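Local structure of 1-acyl-sn-glycerol-3-phosphate acyltransferase (Thermotoga maritima, 5KYM) at residues V81-S86 against V186-T191; Q85-I90 against G157-D162; F208-E213 against V238-A243. The protein transfers an acyl group to the sn-2 position of 1-acyl-sn-glycerol 3-phosphate (lysophosphatidic acid), making phosphatidic acid in the membrane. One frame throughout, in Å; residues are numbered along the deposited sequence.

Overall arrangement
Contacts 1 and 2 share Gln85 and Ser86, and their centres lie about 7 Å apart. Contact 1 joins the end of strand 79-82 to its parallel neighbour 183-189. Contact 2 sets the turn entering helix 89-96 beside the loop that follows strand 151-153. Contact 3 comes later in the chain and packs helix 223-243 on strand 207-211, the antiparallel neighbour of 183-189; its centre is about 9 Å from that of contact 1 and 15 Å from that of contact 2. One mixed sheet therefore connects the HX4D segment, His84 to Asp89, with the C-terminal helix of this alpha-beta enzyme.

Contact 1 (V81-S86 against V186-T191)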
loop_
_atom_site.group_PDB
_atom_site.type_symbol
_atom_site.label_atom_id
_atom_site.label_comp_id
_atom_site.label_asym_id
_atom_site.label_seq_id
_atom_site.Cartn_x
_atom_site.Cartn_y
_atom_site.Cartn_z
ATOM N N VAL A 81 6.267 5.554 -2.163
ATOM C CA VAL A 81 7.247 4.642 -2.613
ATOM C C VAL A 81 7.738 3.867 -1.410
ATOM O O VAL A 81 8.297 4.426 -0.472
ATOM C CB VAL A 81 8.338 5.356 -3.394
ATOM C CG1 VAL A 81 9.559 4.445 -3.670
ATOM C CG2 VAL A 81 7.739 5.867 -4.708
ATOM N N ALA A 82 7.492 2.557 -1.449
ATOM C CA ALA A 82 7.723 1.706 -0.297
ATOM C C ALA A 82 8.470 0.463 -0.700
ATOM O O ALA A 82 8.316 0.006 -1.835
ATOM C CB ALA A 82 6.396 1.357 0.367
ATOM N N ASN A 83 9.263 -0.095 0.234
ATOM C CA ASN A 83 9.728 -1.507 0.147
ATOM C C ASN A 83 8.513 -2.456 0.263
ATOM O O ASN A 83 7.447 -2.097 0.817
ATOM C CB ASN A 83 10.782 -1.860 1.171
ATOM C CG ASN A 83 10.273 -1.780 2.588
ATOM O OD1 ASN A 83 9.808 -0.738 3.005
ATOM N ND2 ASN A 83 10.379 -2.859 3.358
ATOM N N HIS A 84 8.688 -3.650 -0.285
ATOM C CA HIS A 84 7.578 -4.607 -0.441
ATOM C C HIS A 84 7.964 -5.981 0.078
ATOM O O HIS A 84 8.974 -6.564 -0.366
ATOM C CB HIS A 84 7.262 -4.748 -1.911
ATOM C CG HIS A 84 5.918 -5.310 -2.193
ATOM N ND1 HIS A 84 4.914 -5.322 -1.268
ATOM C CD2 HIS A 84 5.419 -5.871 -3.310
ATOM C CE1 HIS A 84 3.836 -5.834 -1.808
ATOM N NE2 HIS A 84 4.116 -6.195 -3.047
ATOM N N GLN A 85 7.227 -6.477 1.054
ATOM C CA GLN A 85 7.639 -7.725 1.692
ATOM C C GLN A 85 6.463 -8.569 2.200
ATOM O O GLN A 85 6.670 -9.472 3.002
ATOM C CB GLN A 85 8.628 -7.407 2.840
ATOM C CG GLN A 85 7.999 -6.753 4.085
ATOM C CD GLN A 85 8.983 -6.532 5.211
ATOM O OE1 GLN A 85 8.583 -6.474 6.373
ATOM N NE2 GLN A 85 10.279 -6.420 4.878
ATOM N N SER A 86 5.248 -8.277 1.731
ATOM C CA SER A 86 4.061 -9.028 2.110
ATOM C C SER A 86 2.841 -8.627 1.309
ATOM O O SER A 86 2.754 -7.510 0.873
ATOM C CB SER A 86 3.789 -8.831 3.603
ATOM O OG SER A 86 2.593 -9.472 3.942
ATOM N N VAL A 186 8.493 5.505 2.080
ATOM C CA VAL A 186 7.956 4.796 3.245
ATOM C C VAL A 186 8.737 3.541 3.477
ATOM O O VAL A 186 9.033 2.899 2.538
ATOM C CB VAL A 186 6.484 4.408 3.041
ATOM C CG1 VAL A 186 6.015 3.469 4.128
ATOM C CG2 VAL A 186 5.654 5.667 3.051
ATOM N N SER A 187 9.031 3.183 4.715
ATOM C CA SER A 187 9.732 1.951 4.993
ATOM C C SER A 187 8.823 1.094 5.855
ATOM O O SER A 187 8.268 1.572 6.860
ATOM C CB SER A 187 10.995 2.239 5.767
ATOM O OG SER A 187 11.792 3.229 5.164
ATOM N N ILE A 188 8.681 -0.176 5.474
ATOM C CA ILE A 188 7.774 -1.132 6.123
ATOM C C ILE A 188 8.641 -2.215 6.738
ATOM O O ILE A 188 9.516 -2.800 6.030
ATOM C CB ILE A 188 6.911 -1.821 5.083
ATOM C CG1 ILE A 188 6.000 -0.804 4.369
ATOM C CG2 ILE A 188 6.083 -2.935 5.733
ATOM C CD1 ILE A 188 5.075 -1.383 3.299
ATOM N N TRP A 189 8.451 -2.493 8.034
ATOM C CA TRP A 189 9.077 -3.649 8.608
ATOM C C TRP A 189 8.175 -4.450 9.483
ATOM O O TRP A 189 7.583 -3.910 10.367
ATOM C CB TRP A 189 10.223 -3.235 9.457
ATOM C CG TRP A 189 10.969 -4.460 9.945
ATOM C CD1 TRP A 189 11.066 -4.922 11.186
ATOM C CD2 TRP A 189 11.705 -5.362 9.122
ATOM N NE1 TRP A 189 11.829 -6.051 11.214
ATOM C CE2 TRP A 189 12.224 -6.358 9.949
ATOM C CE3 TRP A 189 11.962 -5.411 7.743
ATOM C CZ2 TRP A 189 12.960 -7.422 9.468
ATOM C CZ3 TRP A 189 12.698 -6.469 7.257
ATOM C CH2 TRP A 189 13.183 -7.468 8.118
ATOM N N GLY A 190 8.124 -5.760 9.267
ATOM C CA GLY A 190 7.271 -6.697 10.030
ATOM C C GLY A 190 6.097 -7.379 9.298
ATOM O O GLY A 190 5.602 -8.370 9.758
ATOM N N THR A 191 5.645 -6.850 8.189
ATOM C CA THR A 191 4.619 -7.487 7.464
ATOM C C THR A 191 5.182 -8.782 6.882
ATOM O O THR A 191 4.431 -9.746 6.666
ATOM C CB THR A 191 4.046 -6.619 6.331
ATOM O OG1 THR A 191 5.093 -6.178 5.438
ATOM C CG2 THR A 191 3.372 -5.477 6.872
#
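Asn83 lays its amide alongside Ile188 and binds both polar atoms of that residue's backbone. OD1 of Asn83 accepts from Ile188 N at 2.8 Å through an in-plane lone pair, while ND2 of Asn83 gives to Ile188 O at 2.8 Å in a straight bond (179°) lying in its own amide plane. The side chain reaches this position because CG stands between the backbone N and the carbonyl carbon (chi1 64°). Two residues earlier on both strands the pairing is by backbone alone, Val186 N to Val81 O at 2.8 Å, so the amide continues the bonding of the parallel strands where 81-86 turns into a loop. Gln85 makes the same turn at its first torsion and then runs extended, bringing OE1 to Gly190 N at 3.0 Å, nearly end-on to the oxygen. The same OE1 also accepts from Tyr192 N, at the start of helix 191-194. Its NE2 lies obliquely 3.4 Å from Trp189 CZ3, the amide and indole planes being 65° apart. At the far end of the contact, Ser86 CB sits 3.5 Å from Thr191 OG1, which is itself hydrogen-bonded to Asp89; Ser86 OG is hydrogen-bonded to Ile195 O and accepts from Met88 N. Two buried side-chain amides thus satisfy backbone groups at the end of strand 183-189 and the first turn of the next helix, tying the segment that carries His84 to the sheet.

Contact 2 (Q85-I90 against G157-D162); sequences QSLMDI and GTRSPD
Leu87 places CD2 over one face of the Arg159 guanidinium, 3.2 Å from NH1, while the carbonyl carbon of Ser86 approaches the same group obliquely. The arginine chain bends at chi3 (-70°), which carries the guanidinium round toward Leu87 after CD has passed 3.5 Å from Ser86 C. Nearer the backbone, Arg159 CB lies 4.3 Å from Gln85 CA, and the imidazole of His84 packs on the arginine chain as well. The contact between the segments is one of packing; the polar bonds stay within each segment, and those of 85-90 shape its turn. There OD2 of Asp89 accepts from Gln85 N at 2.6 Å on its syn lone pair (167° at the hydrogen) and, weakly, from Ser86 N; it also binds His84 ND1. In return Ser86 OG accepts from Met88 N at 3.0 Å. Ser86 and Asp89 form a capping box around a type I turn, closed by Asp89 N to Ser86 O at 3.2 Å, leading into helix 89-96. The turn brings Asp89 back to His84, the two residues of the HX4D acyltransferase motif. Glu156 to Arg159 match the EGTR motif of the family, which in relatives is thought to bind the phosphate of the acyl acceptor.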
loop_
_atom_site.group_PDB
_atom_site.type_symbol
_atom_site.label_atom_id
_atom_site.label_comp_id
_atom_site.label_asym_id
_atom_site.label_seq_id
_atom_site.Cartn_x
_atom_site.Cartn_y
_atom_site.Cartn_z
ATOM N N GLN A 85 7.227 -6.477 1.054
ATOM C CA GLN A 85 7.639 -7.725 1.692
ATOM C C GLN A 85 6.463 -8.569 2.200
ATOM O O GLN A 85 6.670 -9.472 3.002
ATOM C CB GLN A 85 8.628 -7.407 2.840
ATOM C CG GLN A 85 7.999 -6.753 4.085
ATOM C CD GLN A 85 8.983 -6.532 5.211
ATOM O OE1 GLN A 85 8.583 -6.474 6.373
ATOM N NE2 GLN A 85 10.279 -6.420 4.878
ATOM N N SER A 86 5.248 -8.277 1.731
ATOM C CA SER A 86 4.061 -9.028 2.110
ATOM C C SER A 86 2.841 -8.627 1.309
ATOM O O SER A 86 2.754 -7.510 0.873
ATOM C CB SER A 86 3.789 -8.831 3.603
ATOM O OG SER A 86 2.593 -9.472 3.942
ATOM N N LEU A 87 1.871 -9.504 1.163
ATOM C CA LEU A 87 0.553 -9.021 0.654
ATOM C C LEU A 87 -0.024 -7.944 1.544
ATOM O O LEU A 87 -0.673 -7.050 1.052
ATOM C CB LEU A 87 -0.502 -10.120 0.535
ATOM C CG LEU A 87 -0.191 -11.224 -0.510
ATOM C CD1 LEU A 87 -1.361 -12.224 -0.456
ATOM C CD2 LEU A 87 0.135 -10.774 -1.962
ATOM N N MET A 88 0.211 -8.029 2.846
ATOM C CA MET A 88 -0.360 -7.106 3.765
ATOM C C MET A 88 0.153 -5.661 3.586
ATOM O O MET A 88 -0.428 -4.710 4.155
ATOM C CB MET A 88 -0.128 -7.579 5.213
ATOM C CG MET A 88 -0.848 -8.860 5.603
ATOM S SD MET A 88 -2.625 -8.907 5.225
ATOM C CE MET A 88 -3.157 -7.715 6.498
ATOM N N ASP A 89 1.209 -5.461 2.797
ATOM C CA ASP A 89 1.683 -4.104 2.573
ATOM C C ASP A 89 0.603 -3.142 2.034
ATOM O O ASP A 89 0.498 -2.023 2.459
ATOM C CB ASP A 89 2.921 -4.106 1.684
ATOM C CG ASP A 89 4.092 -4.808 2.304
ATOM O OD1 ASP A 89 4.154 -4.955 3.551
ATOM O OD2 ASP A 89 4.972 -5.193 1.486
ATOM N N ILE A 90 -0.229 -3.613 1.142
ATOM C CA ILE A 90 -1.311 -2.808 0.613
ATOM C C ILE A 90 -2.324 -2.372 1.712
ATOM O O ILE A 90 -2.570 -1.166 1.870
ATOM C CB ILE A 90 -1.862 -3.480 -0.672
ATOM C CG1 ILE A 90 -0.857 -3.161 -1.834
ATOM C CG2 ILE A 90 -3.232 -2.971 -1.067
ATOM C CD1 ILE A 90 -0.672 -1.653 -2.307
ATOM N N GLY A 157 9.403 -4.146 -7.592
ATOM C CA GLY A 157 8.642 -4.859 -8.598
ATOM C C GLY A 157 8.167 -6.253 -8.211
ATOM O O GLY A 157 7.634 -6.978 -9.005
ATOM N N THR A 158 8.330 -6.614 -6.957
ATOM C CA THR A 158 8.076 -7.949 -6.444
ATOM C C THR A 158 8.289 -7.863 -4.944
ATOM O O THR A 158 9.000 -6.988 -4.457
ATOM C CB THR A 158 9.054 -8.984 -7.039
ATOM O OG1 THR A 158 8.825 -10.256 -6.442
ATOM C CG2 THR A 158 10.484 -8.672 -6.751
ATOM N N ARG A 159 7.723 -8.806 -4.210
ATOM C CA ARG A 159 8.015 -8.917 -2.774
ATOM C C ARG A 159 9.361 -9.555 -2.619
ATOM O O ARG A 159 9.723 -10.459 -3.360
ATOM C CB ARG A 159 6.996 -9.745 -2.020
ATOM C CG ARG A 159 5.563 -9.335 -2.339
ATOM C CD ARG A 159 4.567 -9.957 -1.453
ATOM N NE ARG A 159 4.443 -11.384 -1.711
ATOM C CZ ARG A 159 3.693 -11.913 -2.650
ATOM N NH1 ARG A 159 2.991 -11.128 -3.455
ATOM N NH2 ARG A 159 3.615 -13.226 -2.781
ATOM N N SER A 160 10.121 -9.020 -1.681
ATOM C CA SER A 160 11.325 -9.650 -1.201
ATOM C C SER A 160 10.920 -11.007 -0.666
ATOM O O SER A 160 9.894 -11.155 -0.001
ATOM C CB SER A 160 11.926 -8.816 -0.074
ATOM O OG SER A 160 12.867 -9.516 0.693
ATOM N N PRO A 161 11.724 -12.023 -0.953
ATOM C CA PRO A 161 11.461 -13.322 -0.402
ATOM C C PRO A 161 11.930 -13.498 1.053
ATOM O O PRO A 161 11.400 -14.343 1.714
ATOM C CB PRO A 161 12.252 -14.215 -1.341
ATOM C CG PRO A 161 13.460 -13.414 -1.670
ATOM C CD PRO A 161 12.954 -12.021 -1.770
ATOM N N ASP A 162 12.916 -12.731 1.536
ATOM C CA ASP A 162 13.540 -12.911 2.867
ATOM C C ASP A 162 13.507 -11.710 3.783
ATOM O O ASP A 162 14.052 -11.771 4.874
ATOM C CB ASP A 162 14.979 -13.378 2.707
ATOM C CG ASP A 162 15.870 -12.438 1.839
ATOM O OD1 ASP A 162 15.342 -11.466 1.254
ATOM O OD2 ASP A 162 17.103 -12.753 1.670
#

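Contact 3 (F208-E213 against V238-A243)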
loop_
_atom_site.group_PDB
_atom_site.type_symbol
_atom_site.label_atom_id
_atom_site.label_comp_id
_atom_site.label_asym_id
_atom_site.label_seq_id
_atom_site.Cartn_x
_atom_site.Cartn_y
_atom_site.Cartn_z
ATOM N N PHE A 208 5.823 -2.220 11.887
ATOM C CA PHE A 208 6.270 -0.831 11.969
ATOM C C PHE A 208 6.297 -0.194 10.608
ATOM O O PHE A 208 6.610 -0.814 9.628
ATOM C CB PHE A 208 7.692 -0.776 12.494
ATOM C CG PHE A 208 7.851 -1.345 13.836
ATOM C CD1 PHE A 208 8.036 -2.703 14.000
ATOM C CD2 PHE A 208 7.706 -0.525 14.963
ATOM C CE1 PHE A 208 8.176 -3.219 15.285
ATOM C CE2 PHE A 208 7.832 -1.040 16.244
ATOM C CZ PHE A 208 8.078 -2.390 16.412
ATOM N N LEU A 209 6.094 1.086 10.573
ATOM C CA LEU A 209 5.912 1.831 9.349
ATOM C C LEU A 209 6.590 3.140 9.606
ATOM O O LEU A 209 6.291 3.790 10.597
ATOM C CB LEU A 209 4.414 2.043 9.167
ATOM C CG LEU A 209 3.906 2.159 7.772
ATOM C CD1 LEU A 209 2.411 2.472 7.851
ATOM C CD2 LEU A 209 4.652 3.290 7.138
ATOM N N LYS A 210 7.532 3.530 8.772
ATOM C CA LYS A 210 8.165 4.858 8.897
ATOM C C LYS A 210 7.966 5.691 7.602
ATOM O O LYS A 210 8.481 5.359 6.536
ATOM C CB LYS A 210 9.644 4.723 9.249
ATOM C CG LYS A 210 10.366 6.055 9.320
ATOM C CD LYS A 210 11.598 6.013 10.182
ATOM C CE LYS A 210 12.370 7.292 9.990
ATOM N NZ LYS A 210 13.531 7.235 10.899
ATOM N N ILE A 211 7.241 6.792 7.774
ATOM C CA ILE A 211 6.964 7.737 6.735
ATOM C C ILE A 211 8.019 8.852 6.765
ATOM O O ILE A 211 8.206 9.498 7.767
ATOM C CB ILE A 211 5.573 8.323 6.930
ATOM C CG1 ILE A 211 4.532 7.211 7.115
ATOM C CG2 ILE A 211 5.170 9.057 5.663
ATOM C CD1 ILE A 211 3.096 7.685 7.352
ATOM N N HIS A 212 8.702 9.060 5.651
ATOM C CA HIS A 212 9.813 9.965 5.496
ATOM C C HIS A 212 9.381 11.275 4.838
ATOM O O HIS A 212 8.254 11.410 4.389
ATOM C CB HIS A 212 10.817 9.306 4.579
ATOM C CG HIS A 212 11.376 8.012 5.089
ATOM N ND1 HIS A 212 12.172 7.936 6.199
ATOM C CD2 HIS A 212 11.289 6.753 4.615
ATOM C CE1 HIS A 212 12.524 6.681 6.408
ATOM N NE2 HIS A 212 12.009 5.945 5.453
ATOM N N GLU A 213 10.278 12.259 4.792
ATOM C CA GLU A 213 9.995 13.585 4.187
ATOM C C GLU A 213 9.811 13.497 2.675
ATOM O O GLU A 213 10.698 12.948 1.964
ATOM C CB GLU A 213 11.109 14.596 4.453
ATOM C CG GLU A 213 11.180 15.157 5.847
ATOM C CD GLU A 213 12.591 15.602 6.071
ATOM O OE1 GLU A 213 13.140 16.506 5.353
ATOM O OE2 GLU A 213 13.177 14.934 6.921
ATOM N N VAL A 238 14.285 0.713 6.835
ATOM C CA VAL A 238 14.119 -0.699 7.089
ATOM C C VAL A 238 15.144 -1.168 8.107
ATOM O O VAL A 238 14.822 -1.897 9.034
ATOM C CB VAL A 238 14.233 -1.500 5.797
ATOM C CG1 VAL A 238 14.147 -2.968 6.083
ATOM C CG2 VAL A 238 13.072 -1.160 4.942
ATOM N N GLU A 239 16.371 -0.711 7.941
ATOM C CA GLU A 239 17.434 -1.056 8.828
ATOM C C GLU A 239 17.156 -0.557 10.252
ATOM O O GLU A 239 17.309 -1.314 11.204
ATOM C CB GLU A 239 18.757 -0.530 8.272
ATOM C CG GLU A 239 19.187 -1.259 7.006
ATOM C CD GLU A 239 19.733 -2.669 7.280
ATOM O OE1 GLU A 239 20.724 -2.800 8.077
ATOM O OE2 GLU A 239 19.180 -3.628 6.697
ATOM N N GLU A 240 16.774 0.699 10.404
ATOM C CA GLU A 240 16.454 1.244 11.718
ATOM C C GLU A 240 15.292 0.530 12.375
ATOM O O GLU A 240 15.303 0.289 13.588
ATOM C CB GLU A 240 16.080 2.706 11.618
ATOM C CG GLU A 240 17.283 3.592 11.338
ATOM C CD GLU A 240 16.935 5.064 11.203
ATOM O OE1 GLU A 240 15.862 5.496 11.735
ATOM O OE2 GLU A 240 17.776 5.761 10.565
ATOM N N LEU A 241 14.283 0.226 11.566
ATOM C CA LEU A 241 13.127 -0.523 12.017
ATOM C C LEU A 241 13.453 -1.990 12.408
ATOM O O LEU A 241 13.007 -2.465 13.417
ATOM C CB LEU A 241 12.027 -0.435 10.984
ATOM C CG LEU A 241 11.397 0.957 10.780
ATOM C CD1 LEU A 241 10.368 0.939 9.641
ATOM C CD2 LEU A 241 10.687 1.416 12.009
ATOM N N LYS A 242 14.275 -2.675 11.630
ATOM C CA LYS A 242 14.701 -4.038 11.855
ATOM C C LYS A 242 15.400 -4.149 13.212
ATOM O O LYS A 242 15.408 -5.235 13.822
ATOM C CB LYS A 242 15.651 -4.494 10.732
ATOM C CG LYS A 242 16.060 -5.978 10.795
ATOM C CD LYS A 242 17.022 -6.469 9.707
ATOM C CE LYS A 242 16.289 -6.487 8.349
ATOM N NZ LYS A 242 16.754 -7.237 7.116
ATOM N N ALA A 243 16.035 -3.083 13.676
ATOM C CA ALA A 243 16.985 -3.154 14.778
ATOM C C ALA A 243 16.408 -2.622 16.070
ATOM O O ALA A 243 16.821 -3.076 17.133
ATOM C CB ALA A 243 18.246 -2.394 14.422
#
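Lys210 and Glu240 form the salt bridge of this contact, with NZ of Lys210 giving to OE1 of Glu240 at 3.0 Å. The ammonium group comes to the syn side of that oxygen but stands 31° out of the carboxylate plane. Lys210 reaches it with CG opposite the backbone N (chi1 177°) and an extended chain beyond, which lifts the charge from the strand toward the helix. Arg244 makes a long, weak ion pair with the same oxygen, and the lysine chain also touches Glu67 on the neighbouring strand 64-67. Beneath the bridge Leu241 spreads its two methyls along the strand: CD1 lies 3.9 Å from Lys210 CB, and CD2 is 3.7 Å from Phe208 CB. The Phe208 ring itself leads away from the helix and meets CD2 only obliquely. Residues 208 and 210 both direct their CB atoms at the helix, so one leucine covers the step between them. Strand 208-211 and helix 238-243 run at 147° with axes 9.2 Å apart, roughly antiparallel. Between these segments the helix is joined to the strand by apolar packing of Leu241, with opposite charges at a partly exposed edge; Val238 and Lys242 add contacts to Trp189 on the next strand.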